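Local coordinates for methanol--corrinoid protein co-methyltransferase (Methanosarcina barkeri, PDB 2I2X) that catalyses the methanol-dependent methylation of the cob(I)amide bound to its partner corrinoid protein, MtaC, in the methanol pathway of methanogenesis, at residues P41-A46 / W310-V315; T290-H295 / Q327-T332. All blocks are in the same frame, centred on the assembly; numbering follows the deposited sequence.

How the contacts relate
From the N terminus, the chain first lays down 41-46 on strand 40-43 and then runs through 263 residues, a little over half of them helical, before 310-315 returns beside it as contact 1. That pairing joins the first and last strands of the parallel TIM-barrel sheet in chain order. Within this long excursion lies 290-295, which follows strand 285-287, and its partner 327-332 comes later, on helix 325-345. Contact 2 therefore closes a much shorter loop of 31 residues, and the two contacts cross, their segments alternating along the chain. Their centres are about 7 Å apart, and they meet directly: Asn312 CB lies 3.2 Å from Thr290 O. Both contacts also touch the second MtaB subunit.

Contact 1 (P41-A46 / W310-V315). With K (potassium ion), chain S.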
ATOM      1  N   PRO A  41      11.124  -8.305  -8.119  1.00  7.09           N
ATOM      2  CA  PRO A  41      10.623  -7.127  -7.402  1.00  6.34           C
ATOM      3  C   PRO A  41      11.772  -6.319  -6.818  1.00  5.90           C
ATOM      4  O   PRO A  41      12.770  -6.884  -6.379  1.00  5.48           O
ATOM      5  CB  PRO A  41       9.746  -7.734  -6.294  1.00  5.82           C
ATOM      6  CG  PRO A  41      10.337  -9.103  -6.051  1.00  4.99           C
ATOM      7  CD  PRO A  41      10.868  -9.564  -7.387  1.00  6.30           C
ATOM      8  N   GLU A  42      11.612  -4.998  -6.811  1.00  6.51           N
ATOM      9  CA  GLU A  42      12.613  -4.072  -6.272  1.00  6.81           C
ATOM     10  C   GLU A  42      11.899  -3.155  -5.281  1.00  7.20           C
ATOM     11  O   GLU A  42      11.097  -2.295  -5.673  1.00  7.70           O
ATOM     12  CB  GLU A  42      13.284  -3.262  -7.401  1.00  5.73           C
ATOM     13  CG  GLU A  42      14.344  -2.196  -6.941  1.00  8.15           C
ATOM     14  CD  GLU A  42      15.439  -1.830  -8.028  1.00 12.68           C
ATOM     15  OE1 GLU A  42      15.194  -1.888  -9.269  1.00 11.96           O
ATOM     16  OE2 GLU A  42      16.577  -1.498  -7.629  1.00 12.48           O
ATOM     17  N   ILE A  43      12.179  -3.333  -4.000  1.00  7.40           N
ATOM     18  CA  ILE A  43      11.465  -2.565  -2.985  1.00  8.49           C
ATOM     19  C   ILE A  43      12.244  -1.300  -2.575  1.00  9.41           C
ATOM     20  O   ILE A  43      13.467  -1.338  -2.377  1.00  8.92           O
ATOM     21  CB  ILE A  43      11.081  -3.451  -1.751  1.00  8.06           C
ATOM     22  CG1 ILE A  43      10.239  -2.671  -0.732  1.00  7.31           C
ATOM     23  CG2 ILE A  43      12.344  -4.071  -1.118  1.00  7.07           C
ATOM     24  CD1 ILE A  43       8.766  -2.409  -1.133  1.00  5.06           C
ATOM     25  N   ASN A  44      11.501  -0.197  -2.464  1.00 10.08           N
ATOM     26  CA  ASN A  44      12.028   1.108  -2.073  1.00 11.10           C
ATOM     27  C   ASN A  44      11.374   1.553  -0.782  1.00 11.66           C
ATOM     28  O   ASN A  44      10.367   0.964  -0.378  1.00 11.30           O
ATOM     29  CB  ASN A  44      11.799   2.125  -3.174  1.00 11.09           C
ATOM     30  CG  ASN A  44      12.925   2.121  -4.184  1.00 13.29           C
ATOM     31  OD1 ASN A  44      13.957   2.761  -3.973  1.00 15.97           O
ATOM     32  ND2 ASN A  44      12.756   1.365  -5.264  1.00 12.21           N
ATOM     33  N   TYR A  45      11.960   2.559  -0.134  1.00 11.98           N
ATOM     34  CA  TYR A  45      11.615   2.929   1.251  1.00 13.02           C
ATOM     35  C   TYR A  45      12.347   4.208   1.645  1.00 13.83           C
ATOM     36  O   TYR A  45      13.403   4.489   1.108  1.00 14.44           O
ATOM     37  CB  TYR A  45      12.019   1.819   2.236  1.00 12.26           C
ATOM     38  CG  TYR A  45      13.330   1.138   1.859  1.00 11.42           C
ATOM     39  CD1 TYR A  45      14.550   1.658   2.248  1.00  8.96           C
ATOM     40  CD2 TYR A  45      13.329  -0.030   1.106  1.00  8.68           C
ATOM     41  CE1 TYR A  45      15.738   1.020   1.883  1.00 10.24           C
ATOM     42  CE2 TYR A  45      14.488  -0.654   0.746  1.00  8.48           C
ATOM     43  CZ  TYR A  45      15.689  -0.136   1.133  1.00  8.82           C
ATOM     44  OH  TYR A  45      16.834  -0.788   0.757  1.00  9.21           O
ATOM     45  N   ALA A  46      11.759   4.972   2.566  1.00 14.43           N
ATOM     46  CA  ALA A  46      12.371   6.157   3.173  1.00 14.87           C
ATOM     47  C   ALA A  46      12.218   5.986   4.698  1.00 15.72           C
ATOM     48  O   ALA A  46      11.122   5.673   5.184  1.00 15.73           O
ATOM     49  CB  ALA A  46      11.669   7.438   2.713  1.00 13.90           C
ATOM     50  N   TRP A 310      10.613  -4.510 -10.969  1.00  5.19           N
ATOM     51  CA  TRP A 310       9.308  -3.889 -10.755  1.00  5.24           C
ATOM     52  C   TRP A 310       9.331  -3.300  -9.366  1.00  5.68           C
ATOM     53  O   TRP A 310       9.538  -4.023  -8.380  1.00  5.27           O
ATOM     54  CB  TRP A 310       8.233  -4.941 -10.900  1.00  5.00           C
ATOM     55  CG  TRP A 310       6.789  -4.518 -10.782  1.00  5.93           C
ATOM     56  CD1 TRP A 310       5.840  -5.110  -9.989  1.00  6.24           C
ATOM     57  CD2 TRP A 310       6.116  -3.482 -11.508  1.00  5.88           C
ATOM     58  NE1 TRP A 310       4.623  -4.499 -10.162  1.00  8.66           N
ATOM     59  CE2 TRP A 310       4.755  -3.503 -11.099  1.00  8.56           C
ATOM     60  CE3 TRP A 310       6.522  -2.539 -12.465  1.00  5.87           C
ATOM     61  CZ2 TRP A 310       3.791  -2.611 -11.610  1.00  6.93           C
ATOM     62  CZ3 TRP A 310       5.564  -1.651 -12.981  1.00  6.49           C
ATOM     63  CH2 TRP A 310       4.209  -1.696 -12.545  1.00  7.11           C
ATOM     64  N   SER A 311       9.161  -1.974  -9.316  1.00  5.75           N
ATOM     65  CA  SER A 311       9.339  -1.203  -8.108  1.00  5.78           C
ATOM     66  C   SER A 311       8.079  -0.448  -7.586  1.00  6.07           C
ATOM     67  O   SER A 311       7.166  -0.153  -8.354  1.00  5.14           O
ATOM     68  CB  SER A 311      10.480  -0.223  -8.365  1.00  5.39           C
ATOM     69  OG  SER A 311      10.474   0.850  -7.435  1.00  3.53           O
ATOM     70  N   ASN A 312       8.075  -0.131  -6.285  1.00  6.45           N
ATOM     71  CA  ASN A 312       7.017   0.672  -5.636  1.00  6.96           C
ATOM     72  C   ASN A 312       7.434   2.119  -5.454  1.00  7.79           C
ATOM     73  O   ASN A 312       6.729   2.896  -4.786  1.00  7.09           O
ATOM     74  CB  ASN A 312       6.704   0.119  -4.233  1.00  6.68           C
ATOM     75  CG  ASN A 312       7.869   0.317  -3.284  1.00  5.41           C
ATOM     76  OD1 ASN A 312       8.977  -0.090  -3.596  1.00  2.88           O
ATOM     77  ND2 ASN A 312       7.638   0.986  -2.144  1.00  5.31           N
ATOM     78  N   GLU A 313       8.614   2.455  -6.003  1.00  9.03           N
ATOM     79  CA  GLU A 313       9.154   3.824  -6.079  1.00  9.59           C
ATOM     80  C   GLU A 313       9.638   4.301  -4.724  1.00 10.88           C
ATOM     81  O   GLU A 313      10.821   4.549  -4.529  1.00 11.72           O
ATOM     82  CB  GLU A 313       8.145   4.800  -6.697  1.00  8.84           C
ATOM     83  CG  GLU A 313       8.546   6.272  -6.663  1.00 11.55           C
ATOM     84  CD  GLU A 313       9.888   6.579  -7.349  1.00 14.72           C
ATOM     85  OE1 GLU A 313      10.398   7.703  -7.127  1.00 13.93           O
ATOM     86  OE2 GLU A 313      10.430   5.724  -8.104  1.00 13.82           O
ATOM     87  N   SER A 314       8.716   4.408  -3.776  1.00 11.87           N
ATOM     88  CA  SER A 314       9.053   4.806  -2.429  1.00 11.86           C
ATOM     89  C   SER A 314       7.834   4.785  -1.507  1.00 11.34           C
ATOM     90  O   SER A 314       6.702   5.031  -1.937  1.00 12.15           O
ATOM     91  CB  SER A 314       9.634   6.207  -2.426  1.00 11.28           C
ATOM     92  OG  SER A 314      10.312   6.387  -1.198  1.00 13.24           O
ATOM     93  N   VAL A 315       8.085   4.515  -0.236  1.00 10.58           N
ATOM     94  CA  VAL A 315       7.075   4.602   0.792  1.00  9.78           C
ATOM     95  C   VAL A 315       7.811   4.837   2.108  1.00 10.22           C
ATOM     96  O   VAL A 315       8.935   4.333   2.300  1.00  9.74           O
ATOM     97  CB  VAL A 315       6.259   3.287   0.866  1.00 10.25           C
ATOM     98  CG1 VAL A 315       7.164   2.084   1.311  1.00  7.87           C
ATOM     99  CG2 VAL A 315       4.988   3.439   1.754  1.00  8.47           C
TER
HETATM  100  K     K S 511      13.413   8.422  -6.526  0.70 23.46           K
HETATM  101  O   HOH W   1      12.818   6.129  -1.283  1.00  9.07           O
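Asn44 and Asn312 meet where two parallel strands of the TIM barrel, 40-43 and 309-311, run out into loops. The strand pairing is marked by Glu42 N bonding to Trp310 O (2.8 Å). Beyond it, the side-chain amide of Asn312 takes over from the backbone. With CG between its own backbone N and carbonyl carbon (chi1 68°), this side chain spans the gap and grips both polar backbone atoms of Asn44. Asn44 N reaches OD1 of Asn312 at 2.8 Å, in the carbonyl plane and on a lone pair; Asn312 ND2 gives a longer bond of 3.3 Å to Asn44 O, which lies close to the amide plane. Ile43 CD1 packs 3.4 Å from Asn312 OD1. Replacing Asn312 with the short side chain of an alanine is likely to leave N and O of Asn44 without these mates and to open a gap beside Ile43. The side chain of Asn44 turns to Glu84, its ND2 bonding OE1 there. Next to Asn312, Glu313 OE1 binds the potassium ion at 3.2 Å, together with Glu86 and Glu164, and Ser314 lines the corrinoid pocket. Past Asn312 a backbone bond again joins the two segments: Val315 O accepts from Ala46 N at 2.9 Å, while Val315 CG1 lies 3.8 Å from Asn44 O.

Contact 2 (T290-H295 / Q327-T332); sequences TSTCAH and QCWSET
Trp329, on helix 325-345, makes a buried aromatic contact with Thr290, Thr292 and Cys293, in the loop that follows strand 285-287. The indole has the most surface covered of any residue here, and each of the three loop residues meets a different part of it. Cys293 comes over a face: its SG stands 3.6 Å from the centroid of the Trp329 six-membered ring, only 14° off the normal, while Cys293 CB approaches Trp329 CZ2 to 3.4 Å. The sulfur is carried there by a chi1 of 39°, which sets it between the backbone N and carbonyl carbon of Cys293. This meets the definition of a Cys sulfur-aromatic contact, and in the TIM barrel it joins the loop beyond one strand to the helix that comes after the next strand, 309-311. Ile43 of strand 40-43 also packs on Trp329. The loop carries Cys293 on a tight turn, where Ser291 O accepts from both Ala294 N and His295 N. Ala294 itself touches the bound corrinoid. At the rim of the indole, Thr292 OG1 lies near the ring plane, 3.2 Å from CH2 of Trp329; its hydrogen-bonding partners include Cys328 O of the second subunit. Thr290 enters at another part of the edge, with CG2 in the ring plane and 3.7 Å from CE3 of Trp329. Thr290 CG2 also meets CG2 of Thr332, three residues beyond Trp329 on the helix, at 3.6 Å. The hydroxyls of this threonine pair lead elsewhere: Thr290 OG1 to Asp336, Thr332 OG1 to Lys289 O of the second subunit.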
ATOM      1  N   THR A 290       1.812  -0.453  -8.821  1.00  5.57           N
ATOM      2  CA  THR A 290       2.270  -0.860  -7.508  1.00  5.21           C
ATOM      3  C   THR A 290       3.325   0.108  -6.934  1.00  5.23           C
ATOM      4  O   THR A 290       4.109  -0.243  -6.031  1.00  4.71           O
ATOM      5  CB  THR A 290       2.744  -2.318  -7.490  1.00  5.20           C
ATOM      6  OG1 THR A 290       1.755  -3.132  -8.119  1.00  6.60           O
ATOM      7  CG2 THR A 290       2.921  -2.835  -6.029  1.00  5.06           C
ATOM      8  N   SER A 291       3.316   1.341  -7.437  1.00  5.37           N
ATOM      9  CA  SER A 291       4.118   2.422  -6.818  1.00  5.84           C
ATOM     10  C   SER A 291       3.205   3.560  -6.354  1.00  5.38           C
ATOM     11  O   SER A 291       3.678   4.671  -6.104  1.00  6.25           O
ATOM     12  CB  SER A 291       5.227   2.940  -7.767  1.00  5.05           C
ATOM     13  OG  SER A 291       4.659   3.494  -8.952  1.00  4.77           O
ATOM     14  N   THR A 292       1.914   3.286  -6.228  1.00  4.74           N
ATOM     15  CA  THR A 292       0.951   4.331  -5.832  1.00  5.06           C
ATOM     16  C   THR A 292       1.191   4.907  -4.434  1.00  5.49           C
ATOM     17  O   THR A 292       0.709   6.001  -4.137  1.00  5.62           O
ATOM     18  CB  THR A 292      -0.522   3.838  -5.925  1.00  5.46           C
ATOM     19  OG1 THR A 292      -0.656   2.595  -5.204  1.00  4.58           O
ATOM     20  CG2 THR A 292      -0.941   3.651  -7.390  1.00  3.51           C
ATOM     21  N   CYS A 293       1.893   4.167  -3.571  1.00  5.52           N
ATOM     22  CA  CYS A 293       2.368   4.694  -2.280  1.00  6.04           C
ATOM     23  C   CYS A 293       3.221   5.958  -2.442  1.00  6.08           C
ATOM     24  O   CYS A 293       3.259   6.836  -1.555  1.00  6.26           O
ATOM     25  CB  CYS A 293       3.184   3.632  -1.539  1.00  6.10           C
ATOM     26  SG  CYS A 293       4.263   2.631  -2.623  1.00  7.50           S
ATOM     27  N   ALA A 294       3.907   6.054  -3.573  1.00  5.92           N
ATOM     28  CA  ALA A 294       4.672   7.255  -3.883  1.00  5.93           C
ATOM     29  C   ALA A 294       3.889   8.275  -4.715  1.00  5.99           C
ATOM     30  O   ALA A 294       4.003   9.471  -4.452  1.00  6.20           O
ATOM     31  CB  ALA A 294       5.987   6.902  -4.556  1.00  5.20           C
ATOM     32  N   HIS A 295       3.124   7.839  -5.719  1.00  5.76           N
ATOM     33  CA  HIS A 295       2.438   8.799  -6.599  1.00  6.30           C
ATOM     34  C   HIS A 295       1.508   8.116  -7.547  1.00  6.31           C
ATOM     35  O   HIS A 295       1.666   6.956  -7.845  1.00  6.14           O
ATOM     36  CB  HIS A 295       3.439   9.653  -7.456  1.00  6.53           C
ATOM     37  CG  HIS A 295       4.401   8.829  -8.270  1.00  6.75           C
ATOM     38  ND1 HIS A 295       4.068   8.282  -9.496  1.00  5.97           N
ATOM     39  CD2 HIS A 295       5.667   8.422  -8.009  1.00  5.59           C
ATOM     40  CE1 HIS A 295       5.089   7.584  -9.957  1.00  5.09           C
ATOM     41  NE2 HIS A 295       6.073   7.653  -9.077  1.00  5.63           N
ATOM     42  N   GLN A 327       6.913  -4.467   3.905  1.00  6.10           N
ATOM     43  CA  GLN A 327       6.363  -5.805   3.732  1.00  5.60           C
ATOM     44  C   GLN A 327       5.125  -5.817   2.872  1.00  5.09           C
ATOM     45  O   GLN A 327       5.021  -6.634   1.984  1.00  5.43           O
ATOM     46  CB  GLN A 327       6.090  -6.455   5.079  1.00  6.61           C
ATOM     47  CG  GLN A 327       7.347  -6.792   5.842  1.00  6.06           C
ATOM     48  CD  GLN A 327       7.036  -7.176   7.268  1.00  7.99           C
ATOM     49  OE1 GLN A 327       6.090  -6.640   7.861  1.00  6.41           O
ATOM     50  NE2 GLN A 327       7.843  -8.088   7.839  1.00  4.35           N
ATOM     51  N   CYS A 328       4.182  -4.925   3.107  1.00  4.59           N
ATOM     52  CA  CYS A 328       2.969  -4.945   2.299  1.00  5.26           C
ATOM     53  C   CYS A 328       3.314  -4.741   0.823  1.00  5.74           C
ATOM     54  O   CYS A 328       2.879  -5.512  -0.021  1.00  5.37           O
ATOM     55  CB  CYS A 328       2.004  -3.851   2.740  1.00  5.62           C
ATOM     56  SG  CYS A 328       1.731  -3.758   4.510  1.00  6.17           S
ATOM     57  N   TRP A 329       4.123  -3.711   0.518  1.00  6.22           N
ATOM     58  CA  TRP A 329       4.413  -3.381  -0.866  1.00  5.31           C
ATOM     59  C   TRP A 329       5.349  -4.386  -1.513  1.00  5.46           C
ATOM     60  O   TRP A 329       5.174  -4.676  -2.700  1.00  5.82           O
ATOM     61  CB  TRP A 329       4.891  -1.952  -1.035  1.00  5.26           C
ATOM     62  CG  TRP A 329       3.820  -0.952  -0.762  1.00  6.07           C
ATOM     63  CD1 TRP A 329       3.588  -0.284   0.429  1.00  6.37           C
ATOM     64  CD2 TRP A 329       2.810  -0.511  -1.670  1.00  4.46           C
ATOM     65  NE1 TRP A 329       2.502   0.544   0.295  1.00  7.40           N
ATOM     66  CE2 TRP A 329       2.007   0.426  -0.978  1.00  6.06           C
ATOM     67  CE3 TRP A 329       2.497  -0.826  -2.986  1.00  6.24           C
ATOM     68  CZ2 TRP A 329       0.914   1.051  -1.563  1.00  8.51           C
ATOM     69  CZ3 TRP A 329       1.402  -0.193  -3.589  1.00  9.84           C
ATOM     70  CH2 TRP A 329       0.621   0.735  -2.869  1.00 10.83           C
ATOM     71  N   SER A 330       6.280  -4.969  -0.761  1.00  4.83           N
ATOM     72  CA  SER A 330       7.124  -6.008  -1.364  1.00  5.60           C
ATOM     73  C   SER A 330       6.317  -7.226  -1.767  1.00  5.61           C
ATOM     74  O   SER A 330       6.562  -7.817  -2.824  1.00  6.11           O
ATOM     75  CB  SER A 330       8.351  -6.397  -0.504  1.00  5.48           C
ATOM     76  OG  SER A 330       7.992  -6.732   0.832  1.00  6.81           O
ATOM     77  N   GLU A 331       5.347  -7.600  -0.937  1.00  6.24           N
ATOM     78  CA  GLU A 331       4.477  -8.740  -1.253  1.00  6.51           C
ATOM     79  C   GLU A 331       3.677  -8.516  -2.560  1.00  6.36           C
ATOM     80  O   GLU A 331       3.647  -9.403  -3.421  1.00  7.73           O
ATOM     81  CB  GLU A 331       3.581  -9.135  -0.052  1.00  6.52           C
ATOM     82  CG  GLU A 331       2.467 -10.210  -0.376  1.00  7.49           C
ATOM     83  CD  GLU A 331       1.901 -10.946   0.837  1.00  8.01           C
ATOM     84  OE1 GLU A 331       2.588 -11.019   1.883  1.00 10.30           O
ATOM     85  OE2 GLU A 331       0.759 -11.468   0.752  1.00  8.22           O
ATOM     86  N   THR A 332       3.068  -7.340  -2.725  1.00  5.58           N
ATOM     87  CA  THR A 332       2.377  -6.997  -3.977  1.00  5.11           C
ATOM     88  C   THR A 332       3.351  -7.018  -5.196  1.00  5.98           C
ATOM     89  O   THR A 332       3.063  -7.629  -6.238  1.00  6.07           O
ATOM     90  CB  THR A 332       1.656  -5.639  -3.847  1.00  4.73           C
ATOM     91  OG1 THR A 332       0.942  -5.568  -2.595  1.00  5.16           O
ATOM     92  CG2 THR A 332       0.698  -5.446  -4.956  1.00  3.24           C
TER